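PDB 2BGW: XPF endonuclease from Aeropyrum pernix, which probably cuts DNA beside single-stranded or damaged regions as a structure-specific, magnesium-dependent endonuclease of nucleotide excision repair. Local coordinates for residues 180-185 with 189-194; 118-123 with 127-132. One frame throughout, in Å; residues are numbered along the deposited sequence.

Contact 1: 180-185 with 189-194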
ATOM      1  N   GLU A 180      14.951  16.254  -1.153  1.00 46.30           N
ATOM      2  CA  GLU A 180      14.745  17.484  -1.926  1.00 46.58           C
ATOM      3  C   GLU A 180      15.847  18.461  -1.536  1.00 46.80           C
ATOM      4  O   GLU A 180      16.437  19.127  -2.393  1.00 47.06           O
ATOM      5  CB  GLU A 180      13.341  18.075  -1.718  1.00 46.48           C
ATOM      6  CG  GLU A 180      12.644  18.525  -3.016  1.00 46.22           C
ATOM      7  N   ARG A 181      16.142  18.488  -0.237  1.00 46.88           N
ATOM      8  CA  ARG A 181      17.274  19.227   0.334  1.00 46.91           C
ATOM      9  C   ARG A 181      18.617  18.896  -0.271  1.00 46.61           C
ATOM     10  O   ARG A 181      19.217  19.699  -0.983  1.00 47.15           O
ATOM     11  CB  ARG A 181      17.407  18.874   1.793  1.00 46.98           C
ATOM     12  CG  ARG A 181      16.656  19.736   2.664  1.00 48.20           C
ATOM     13  CD  ARG A 181      17.467  20.904   2.998  1.00 49.84           C
ATOM     14  NE  ARG A 181      16.731  21.627   4.006  1.00 53.43           N
ATOM     15  CZ  ARG A 181      17.190  22.688   4.645  1.00 55.49           C
ATOM     16  NH1 ARG A 181      18.404  23.159   4.372  1.00 55.64           N
ATOM     17  NH2 ARG A 181      16.427  23.259   5.570  1.00 56.88           N
ATOM     18  N   PHE A 182      19.088  17.701   0.048  1.00 45.80           N
ATOM     19  CA  PHE A 182      20.463  17.320  -0.186  1.00 45.00           C
ATOM     20  C   PHE A 182      20.707  16.869  -1.624  1.00 44.66           C
ATOM     21  O   PHE A 182      21.848  16.860  -2.110  1.00 44.29           O
ATOM     22  CB  PHE A 182      20.850  16.245   0.838  1.00 44.91           C
ATOM     23  CG  PHE A 182      20.892  16.761   2.236  1.00 44.44           C
ATOM     24  CD1 PHE A 182      19.770  16.703   3.043  1.00 43.85           C
ATOM     25  CD2 PHE A 182      22.044  17.356   2.730  1.00 43.86           C
ATOM     26  CE1 PHE A 182      19.795  17.219   4.340  1.00 43.95           C
ATOM     27  CE2 PHE A 182      22.078  17.873   4.021  1.00 44.35           C
ATOM     28  CZ  PHE A 182      20.955  17.799   4.835  1.00 43.66           C
ATOM     29  N   GLY A 183      19.623  16.502  -2.295  1.00 44.27           N
ATOM     30  CA  GLY A 183      19.684  16.031  -3.658  1.00 43.99           C
ATOM     31  C   GLY A 183      20.274  14.654  -3.830  1.00 43.85           C
ATOM     32  O   GLY A 183      20.256  14.125  -4.927  1.00 44.92           O
ATOM     33  N   SER A 184      20.799  14.052  -2.771  1.00 43.44           N
ATOM     34  CA  SER A 184      21.576  12.820  -2.916  1.00 43.16           C
ATOM     35  C   SER A 184      21.642  12.145  -1.571  1.00 42.92           C
ATOM     36  O   SER A 184      21.573  12.834  -0.558  1.00 43.37           O
ATOM     37  CB  SER A 184      22.994  13.171  -3.361  1.00 43.09           C
ATOM     38  OG  SER A 184      23.657  12.026  -3.839  1.00 44.04           O
ATOM     39  N   LEU A 185      21.776  10.820  -1.531  1.00 42.36           N
ATOM     40  CA  LEU A 185      21.929  10.135  -0.240  1.00 42.07           C
ATOM     41  C   LEU A 185      23.281  10.473   0.352  1.00 42.32           C
ATOM     42  O   LEU A 185      23.428  10.761   1.551  1.00 42.07           O
ATOM     43  CB  LEU A 185      21.807   8.614  -0.374  1.00 41.56           C
ATOM     44  CG  LEU A 185      20.423   8.024  -0.612  1.00 40.93           C
ATOM     45  CD1 LEU A 185      20.333   6.661   0.029  1.00 38.77           C
ATOM     46  CD2 LEU A 185      19.324   8.950  -0.092  1.00 40.22           C
ATOM     47  N   PHE A 189      24.414  11.787   3.819  1.00 40.37           N
ATOM     48  CA  PHE A 189      25.159  10.921   4.741  1.00 40.49           C
ATOM     49  C   PHE A 189      26.459  11.552   5.210  1.00 41.03           C
ATOM     50  O   PHE A 189      27.278  10.908   5.851  1.00 41.65           O
ATOM     51  CB  PHE A 189      25.483   9.604   4.055  1.00 39.85           C
ATOM     52  CG  PHE A 189      24.307   8.706   3.889  1.00 39.04           C
ATOM     53  CD1 PHE A 189      23.231   8.780   4.757  1.00 37.47           C
ATOM     54  CD2 PHE A 189      24.289   7.755   2.890  1.00 38.52           C
ATOM     55  CE1 PHE A 189      22.163   7.946   4.627  1.00 36.51           C
ATOM     56  CE2 PHE A 189      23.211   6.898   2.761  1.00 38.12           C
ATOM     57  CZ  PHE A 189      22.145   7.006   3.636  1.00 37.76           C
ATOM     58  N   THR A 190      26.620  12.833   4.918  1.00 41.47           N
ATOM     59  CA  THR A 190      27.891  13.494   4.999  1.00 41.49           C
ATOM     60  C   THR A 190      27.705  14.803   5.702  1.00 42.35           C
ATOM     61  O   THR A 190      28.673  15.413   6.137  1.00 42.81           O
ATOM     62  CB  THR A 190      28.457  13.662   3.582  1.00 41.30           C
ATOM     63  OG1 THR A 190      29.644  12.879   3.477  1.00 40.33           O
ATOM     64  CG2 THR A 190      28.723  15.110   3.198  1.00 40.26           C
ATOM     65  N   ALA A 191      26.456  15.225   5.845  1.00 42.95           N
ATOM     66  CA  ALA A 191      26.182  16.487   6.520  1.00 43.87           C
ATOM     67  C   ALA A 191      26.410  16.411   8.025  1.00 44.41           C
ATOM     68  O   ALA A 191      26.707  15.344   8.594  1.00 44.29           O
ATOM     69  CB  ALA A 191      24.788  16.953   6.225  1.00 44.00           C
ATOM     70  N   SER A 192      26.267  17.563   8.663  1.00 45.04           N
ATOM     71  CA  SER A 192      26.561  17.693  10.079  1.00 45.83           C
ATOM     72  C   SER A 192      25.264  17.763  10.889  1.00 46.39           C
ATOM     73  O   SER A 192      24.251  18.281  10.381  1.00 46.43           O
ATOM     74  CB  SER A 192      27.357  18.983  10.299  1.00 45.63           C
ATOM     75  OG  SER A 192      26.605  20.096   9.821  1.00 45.24           O
ATOM     76  N   LYS A 193      25.310  17.286  12.144  1.00 46.67           N
ATOM     77  CA  LYS A 193      24.222  17.496  13.108  1.00 47.09           C
ATOM     78  C   LYS A 193      23.417  18.759  12.729  1.00 47.72           C
ATOM     79  O   LYS A 193      22.191  18.693  12.533  1.00 47.97           O
ATOM     80  CB  LYS A 193      24.739  17.581  14.558  1.00 46.37           C
ATOM     81  N   ALA A 194      24.115  19.889  12.587  1.00 48.05           N
ATOM     82  CA  ALA A 194      23.481  21.175  12.255  1.00 48.20           C
ATOM     83  C   ALA A 194      22.618  21.116  11.007  1.00 48.23           C
ATOM     84  O   ALA A 194      21.490  21.637  10.981  1.00 47.73           O
ATOM     85  CB  ALA A 194      24.544  22.260  12.082  1.00 48.48           C
TER
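Phe182 meets Ala191, and Leu185 meets Phe189, within the C-terminal helix-hairpin-helix domain, where the short helix 185-188 joins helix 172-182 to helix 193-198. The Phe182 side chain comes off the last residue of its helix with CG anti to the carbonyl carbon (chi1 -67°), which carries the ring out toward the facing loop. There its CE2 lies 3.6 Å from CB of Ala191, with CZ slightly farther off; the methyl approaches the ring obliquely. Phe188 adds an edge-to-face contact to the same ring, while Ile196 packs on Ala191, and apolar neighbours thus flank the pair.

Gly183, with positive phi, ends helix 172-182, and Ser184 stands at the N-cap of the next helix. Across that short helix, Leu185 and Phe189 lie side by side and point the same way. CB of Leu185 rests 3.8 Å from CE2 of Phe189, and its CD1 touches the CE2 and CZ end of the ring. Both residues have further partners: Leu185 packs on Ile163 and Leu164 of helix 155-165, and Phe189 stacks on Phe189 of the second subunit, bringing the turn into the dimer interface.

The carbonyl oxygen of Leu185 accepts the N-H of Phe189 at 2.7 Å, closing the single turn of helix 185-188. Because CG of Phe189 sits beside its own backbone N (chi1 -73°), the ring folds back over that carbonyl, and Leu185 O lies over one face of the Phe189 ring.

Contact 2: 118-123 with 127-132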
ATOM      1  N   MET A 118      -8.611  -4.293  -3.261  1.00 31.02           N
ATOM      2  CA  MET A 118      -9.446  -4.401  -4.445  1.00 31.87           C
ATOM      3  C   MET A 118      -9.547  -5.881  -4.728  1.00 31.90           C
ATOM      4  O   MET A 118      -8.539  -6.594  -4.632  1.00 32.23           O
ATOM      5  CB  MET A 118      -8.797  -3.736  -5.661  1.00 32.05           C
ATOM      6  CG  MET A 118      -8.425  -2.288  -5.511  1.00 34.20           C
ATOM      7  SD  MET A 118      -9.608  -1.050  -6.097  1.00 38.65           S
ATOM      8  CE  MET A 118     -10.440  -1.929  -7.407  1.00 40.22           C
ATOM      9  N   ASN A 119     -10.734  -6.355  -5.085  1.00 31.87           N
ATOM     10  CA  ASN A 119     -10.843  -7.728  -5.559  1.00 32.41           C
ATOM     11  C   ASN A 119     -10.972  -7.777  -7.084  1.00 31.87           C
ATOM     12  O   ASN A 119     -11.878  -7.178  -7.633  1.00 32.25           O
ATOM     13  CB  ASN A 119     -12.012  -8.470  -4.870  1.00 33.06           C
ATOM     14  CG  ASN A 119     -12.096  -9.957  -5.289  1.00 35.83           C
ATOM     15  OD1 ASN A 119     -13.133 -10.445  -5.757  1.00 36.45           O
ATOM     16  ND2 ASN A 119     -10.978 -10.665  -5.154  1.00 38.71           N
ATOM     17  N   THR A 120     -10.073  -8.461  -7.776  1.00 31.35           N
ATOM     18  CA  THR A 120     -10.240  -8.624  -9.225  1.00 31.45           C
ATOM     19  C   THR A 120     -10.617 -10.086  -9.604  1.00 32.34           C
ATOM     20  O   THR A 120     -10.433 -11.015  -8.803  1.00 33.57           O
ATOM     21  CB  THR A 120      -8.983  -8.165 -10.017  1.00 31.07           C
ATOM     22  OG1 THR A 120      -7.893  -9.036  -9.754  1.00 29.80           O
ATOM     23  CG2 THR A 120      -8.566  -6.785  -9.640  1.00 30.53           C
ATOM     24  N   MET A 121     -11.129 -10.312 -10.805  1.00 32.13           N
ATOM     25  CA  MET A 121     -11.474 -11.671 -11.194  1.00 32.79           C
ATOM     26  C   MET A 121     -10.379 -12.478 -11.839  1.00 32.67           C
ATOM     27  O   MET A 121     -10.320 -13.690 -11.655  1.00 33.33           O
ATOM     28  CB  MET A 121     -12.722 -11.687 -12.041  1.00 32.18           C
ATOM     29  CG  MET A 121     -13.865 -11.468 -11.124  1.00 33.71           C
ATOM     30  SD  MET A 121     -15.478 -11.490 -11.843  1.00 35.63           S
ATOM     31  CE  MET A 121     -15.728 -13.230 -12.242  1.00 36.29           C
ATOM     32  N   ASP A 122      -9.517 -11.810 -12.585  1.00 32.53           N
ATOM     33  CA  ASP A 122      -8.473 -12.445 -13.348  1.00 32.63           C
ATOM     34  C   ASP A 122      -7.418 -11.390 -13.484  1.00 32.88           C
ATOM     35  O   ASP A 122      -7.682 -10.248 -13.126  1.00 33.57           O
ATOM     36  CB  ASP A 122      -8.990 -12.829 -14.736  1.00 32.92           C
ATOM     37  CG  ASP A 122     -10.057 -11.876 -15.264  1.00 34.22           C
ATOM     38  OD1 ASP A 122     -11.069 -12.378 -15.779  1.00 35.09           O
ATOM     39  OD2 ASP A 122      -9.911 -10.634 -15.175  1.00 36.18           O
ATOM     40  N   PRO A 123      -6.221 -11.747 -13.992  1.00 32.69           N
ATOM     41  CA  PRO A 123      -5.165 -10.801 -14.374  1.00 32.74           C
ATOM     42  C   PRO A 123      -5.632  -9.521 -15.098  1.00 32.87           C
ATOM     43  O   PRO A 123      -5.219  -8.411 -14.730  1.00 33.07           O
ATOM     44  CB  PRO A 123      -4.300 -11.646 -15.311  1.00 33.10           C
ATOM     45  CG  PRO A 123      -4.359 -12.992 -14.697  1.00 32.53           C
ATOM     46  CD  PRO A 123      -5.777 -13.136 -14.194  1.00 32.52           C
ATOM     47  N   ALA A 127      -4.878  -5.861 -14.113  1.00 27.42           N
ATOM     48  CA  ALA A 127      -4.302  -4.976 -15.108  1.00 26.73           C
ATOM     49  C   ALA A 127      -5.171  -3.729 -15.360  1.00 26.72           C
ATOM     50  O   ALA A 127      -4.646  -2.621 -15.509  1.00 26.97           O
ATOM     51  CB  ALA A 127      -4.048  -5.715 -16.339  1.00 26.21           C
ATOM     52  N   LEU A 128      -6.485  -3.885 -15.337  1.00 26.23           N
ATOM     53  CA  LEU A 128      -7.350  -2.724 -15.443  1.00 26.65           C
ATOM     54  C   LEU A 128      -7.277  -1.820 -14.208  1.00 27.01           C
ATOM     55  O   LEU A 128      -7.192  -0.601 -14.329  1.00 27.32           O
ATOM     56  CB  LEU A 128      -8.790  -3.139 -15.750  1.00 26.43           C
ATOM     57  CG  LEU A 128      -8.928  -3.764 -17.143  1.00 26.24           C
ATOM     58  CD1 LEU A 128     -10.118  -4.702 -17.230  1.00 26.24           C
ATOM     59  CD2 LEU A 128      -9.012  -2.683 -18.202  1.00 25.54           C
ATOM     60  N   VAL A 129      -7.298  -2.417 -13.029  1.00 27.00           N
ATOM     61  CA  VAL A 129      -7.304  -1.661 -11.790  1.00 27.19           C
ATOM     62  C   VAL A 129      -5.992  -0.916 -11.661  1.00 27.79           C
ATOM     63  O   VAL A 129      -5.956   0.252 -11.264  1.00 27.87           O
ATOM     64  CB  VAL A 129      -7.510  -2.609 -10.589  1.00 27.28           C
ATOM     65  CG1 VAL A 129      -7.413  -1.892  -9.267  1.00 26.31           C
ATOM     66  CG2 VAL A 129      -8.849  -3.243 -10.702  1.00 26.95           C
ATOM     67  N   ILE A 130      -4.898  -1.585 -12.006  1.00 28.26           N
ATOM     68  CA  ILE A 130      -3.595  -0.927 -11.916  1.00 28.27           C
ATOM     69  C   ILE A 130      -3.591   0.252 -12.879  1.00 28.47           C
ATOM     70  O   ILE A 130      -3.196   1.349 -12.522  1.00 28.43           O
ATOM     71  CB  ILE A 130      -2.411  -1.872 -12.224  1.00 27.95           C
ATOM     72  CG1 ILE A 130      -2.224  -2.876 -11.080  1.00 26.60           C
ATOM     73  CG2 ILE A 130      -1.129  -1.043 -12.430  1.00 27.95           C
ATOM     74  CD1 ILE A 130      -1.367  -4.058 -11.443  1.00 24.19           C
ATOM     75  N   GLU A 131      -4.059   0.014 -14.098  1.00 28.56           N
ATOM     76  CA  GLU A 131      -4.030   1.043 -15.128  1.00 28.32           C
ATOM     77  C   GLU A 131      -4.882   2.264 -14.757  1.00 27.54           C
ATOM     78  O   GLU A 131      -4.519   3.383 -15.053  1.00 27.51           O
ATOM     79  CB  GLU A 131      -4.460   0.424 -16.448  1.00 28.27           C
ATOM     80  CG  GLU A 131      -4.322   1.313 -17.619  1.00 30.78           C
ATOM     81  CD  GLU A 131      -5.618   1.888 -18.030  1.00 34.24           C
ATOM     82  OE1 GLU A 131      -6.617   1.196 -17.899  1.00 38.76           O
ATOM     83  OE2 GLU A 131      -5.666   3.030 -18.499  1.00 38.02           O
ATOM     84  N   SER A 132      -5.997   2.037 -14.079  1.00 26.57           N
ATOM     85  CA  SER A 132      -6.892   3.104 -13.703  1.00 25.56           C
ATOM     86  C   SER A 132      -6.302   3.931 -12.574  1.00 25.11           C
ATOM     87  O   SER A 132      -6.415   5.146 -12.564  1.00 25.06           O
ATOM     88  CB  SER A 132      -8.237   2.510 -13.290  1.00 25.74           C
ATOM     89  OG  SER A 132      -9.047   2.230 -14.423  1.00 26.45           O
TER
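The strand 116-120, outermost in the chain's own nuclease-domain sheet, leads through Met121 and Asp122 into helix 123-137, which folds back so that Val129 packs over Met118 and Thr120. The domain belongs to the ERCC4 family of the PD-(D/E)XK nucleases. Both strand residues direct their CB toward the helix, and the two methyls of Val129 divide the work between them. CG1, anti to the backbone N (chi1 175°), takes the methionine: Met118 CE approaches tip to tip at 3.6 Å, and Met118 CG and SD each lie 3.9 Å from the same methyl. The methionine chain bends at chi2 and chi3, curling its CE back to Val129, where it also touches CG2. That second methyl meets CG2 of Thr120 at 3.7 Å, the two side chains crossing at a slant.

The threonine is split by character. Its methyl faces Val129, whereas OG1, set between the backbone N and the carbonyl carbon (chi1 67°), hydrogen-bonds to OG1 of Thr126 in the first turn of the helix. Asp122 caps that turn, its OD2 accepting the backbone N-H of Gly125. Pro123 then opens the helix, and its carbonyl oxygen receives the N-H of Ala127 at 2.6 Å in a nearly straight bond (171°). The ring of Pro123 packs against Ile25 and Glu87, and its side chain lies about 4 Å, at the nearest atoms, from that of Arg53, a residue of the magnesium site. From the second subunit, Tyr103 packs on Val129 and Gln110 on Met118.

The chemistry thus separates into two zones: hydroxyl, carboxylate and backbone groups define the start of the helix, while flexible and branched apolar groups seat its next turn on the strand, largely by dispersion.

From the N terminus, the chain first builds most of the nuclease sheet; contact 2 then closes a short loop where strand 116-120 passes into helix 123-137. Beyond helix 155-165, the chain reaches contact 1, which closes another local loop through helix 185-188. The two loops follow in series, neither nested nor crossed. They lie on opposite sides of the chain's centre, with their own centres about 40 Å apart and nearest atoms about 25 Å apart. Contact 2 joins strand to helix in the nuclease domain, contact 1 joins the end of helix 172-182 and helix 185-188 to the loop leading into helix 193-198, and both adjoin the second subunit.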